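Local atomic coordinates of chitinase A (Cycas revoluta, PDB entry 4MNK), a protein that probably hydrolyses the glycosidic bonds of chitin, as a plant class V chitinase of glycoside hydrolase family 18. Residues A[137-140]-A[141-145]. Numbering follows the deposited sequence.
Sequences ELTA and AIREE
Leu138 turns CG anti to its own backbone N (chi1 -175°), whereas Ile142, one turn on, sets CG1 beside its backbone N (chi1 -79°), and a nearly anti chi2 (170°) carries CD1 back toward the preceding turn. There Ile142 CD1 meets the branch point of Leu138 with the side chains at an oblique angle, 4.0 Å from CG. On the way, Ile142 CG1 passes 3.3 Å from Leu138 O, the same oxygen that accepts a hydrogen bond from the N-H of Ile142 at 2.9 Å. This i to i+4 pair shows how an alpha-helix combines backbone bonding with side-chain contact. Around it, the N-H groups of Ala141, Arg143 and Glu144 donate hydrogen bonds to Glu137 O, Thr139 O and Ala140 O respectively. The helix, 125-149, links strands 114-119 and 155-161 in a beta-alpha-beta unit of the family 18 TIM barrel. Its buried Leu138 and Ile142 both rest on Leu156 of the following strand, while Ala141 packs against Val100 and Ile104 of helix 93-110. Along another side, the Arg143 chain, extended from CG to NE, stands outward from the helix, its guanidinium offering an edge to Thr139 CG2, 4.4 Å from NE. Thr139 OG1 hydrogen-bonds to Val135 O one turn earlier and to Gly183 O, and Glu137 forms a salt bridge to Arg96.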
loop_
_atom_site.group_PDB
_atom_site.type_symbol
_atom_site.label_atom_id
_atom_site.label_comp_id
_atom_site.label_asym_id
_atom_site.label_seq_id
_atom_site.Cartn_x
_atom_site.Cartn_y
_atom_site.Cartn_z
ATOM N N GLU A 137 -12.927 4.385 -18.243
ATOM C CA GLU A 137 -12.442 5.432 -19.142
ATOM C C GLU A 137 -10.912 5.505 -19.154
ATOM O O GLU A 137 -10.300 5.702 -20.207
ATOM C CB GLU A 137 -13.070 6.780 -18.774
ATOM C CG GLU A 137 -14.567 6.853 -19.109
ATOM C CD GLU A 137 -15.345 7.882 -18.292
ATOM O OE1 GLU A 137 -14.730 8.718 -17.601
ATOM O OE2 GLU A 137 -16.594 7.852 -18.350
ATOM N N LEU A 138 -10.300 5.321 -17.988
ATOM C CA LEU A 138 -8.844 5.336 -17.880
ATOM C C LEU A 138 -8.208 4.155 -18.625
ATOM O O LEU A 138 -7.239 4.331 -19.365
ATOM C CB LEU A 138 -8.413 5.362 -16.410
ATOM C CG LEU A 138 -6.917 5.495 -16.107
ATOM C CD1 LEU A 138 -6.285 6.709 -16.793
ATOM C CD2 LEU A 138 -6.717 5.569 -14.604
ATOM N N THR A 139 -8.770 2.963 -18.444
ATOM C CA THR A 139 -8.306 1.770 -19.159
ATOM C C THR A 139 -8.319 1.984 -20.678
ATOM O O THR A 139 -7.332 1.697 -21.359
ATOM C CB THR A 139 -9.148 0.528 -18.789
ATOM O OG1 THR A 139 -9.015 0.262 -17.388
ATOM C CG2 THR A 139 -8.701 -0.703 -19.576
ATOM N N ALA A 140 -9.432 2.502 -21.195
ATOM C CA ALA A 140 -9.581 2.763 -22.628
ATOM C C ALA A 140 -8.566 3.786 -23.135
ATOM O O ALA A 140 -7.951 3.599 -24.187
ATOM C CB ALA A 140 -11.002 3.216 -22.944
ATOM N N ALA A 141 -8.382 4.865 -22.380
ATOM C CA ALA A 141 -7.452 5.916 -22.782
ATOM C C ALA A 141 -5.997 5.441 -22.736
ATOM O O ALA A 141 -5.181 5.857 -23.557
ATOM C CB ALA A 141 -7.645 7.151 -21.935
ATOM N N ILE A 142 -5.683 4.564 -21.783
ATOM C CA ILE A 142 -4.354 3.956 -21.693
ATOM C C ILE A 142 -4.060 3.117 -22.943
ATOM O O ILE A 142 -2.976 3.212 -23.526
ATOM C CB ILE A 142 -4.195 3.136 -20.383
ATOM C CG1 ILE A 142 -3.928 4.085 -19.207
ATOM C CG2 ILE A 142 -3.081 2.099 -20.507
ATOM C CD1 ILE A 142 -3.985 3.431 -17.841
ATOM N N ARG A 143 -5.039 2.322 -23.366
ATOM C CA ARG A 143 -4.903 1.531 -24.588
ATOM C C ARG A 143 -4.783 2.406 -25.836
ATOM O O ARG A 143 -3.988 2.109 -26.731
ATOM C CB ARG A 143 -6.044 0.523 -24.712
ATOM C CG ARG A 143 -5.840 -0.680 -23.808
ATOM C CD ARG A 143 -7.032 -1.616 -23.778
ATOM N NE ARG A 143 -6.769 -2.768 -22.914
ATOM C CZ ARG A 143 -6.145 -3.880 -23.300
ATOM N NH1 ARG A 143 -5.955 -4.864 -22.432
ATOM N NH2 ARG A 143 -5.711 -4.017 -24.549
ATOM N N GLU A 144 -5.549 3.493 -25.879
ATOM C CA GLU A 144 -5.500 4.441 -26.996
ATOM C C GLU A 144 -4.148 5.158 -27.093
ATOM O O GLU A 144 -3.616 5.338 -28.190
ATOM C CB GLU A 144 -6.659 5.447 -26.901
ATOM C CG GLU A 144 -6.684 6.543 -27.981
ATOM C CD GLU A 144 -6.877 6.015 -29.402
ATOM O OE1 GLU A 144 -7.328 4.860 -29.577
ATOM O OE2 GLU A 144 -6.577 6.769 -30.352
ATOM N N GLU A 145 -3.594 5.550 -25.946
ATOM C CA GLU A 145 -2.295 6.222 -25.907
ATOM C C GLU A 145 -1.178 5.303 -26.394
ATOM O O GLU A 145 -0.252 5.755 -27.068
ATOM C CB GLU A 145 -1.995 6.753 -24.501
ATOM C CG GLU A 145 -0.781 7.676 -24.418
ATOM C CD GLU A 145 0.528 6.944 -24.144
ATOM O OE1 GLU A 145 0.506 5.729 -23.849
ATOM O OE2 GLU A 145 1.589 7.595 -24.218
#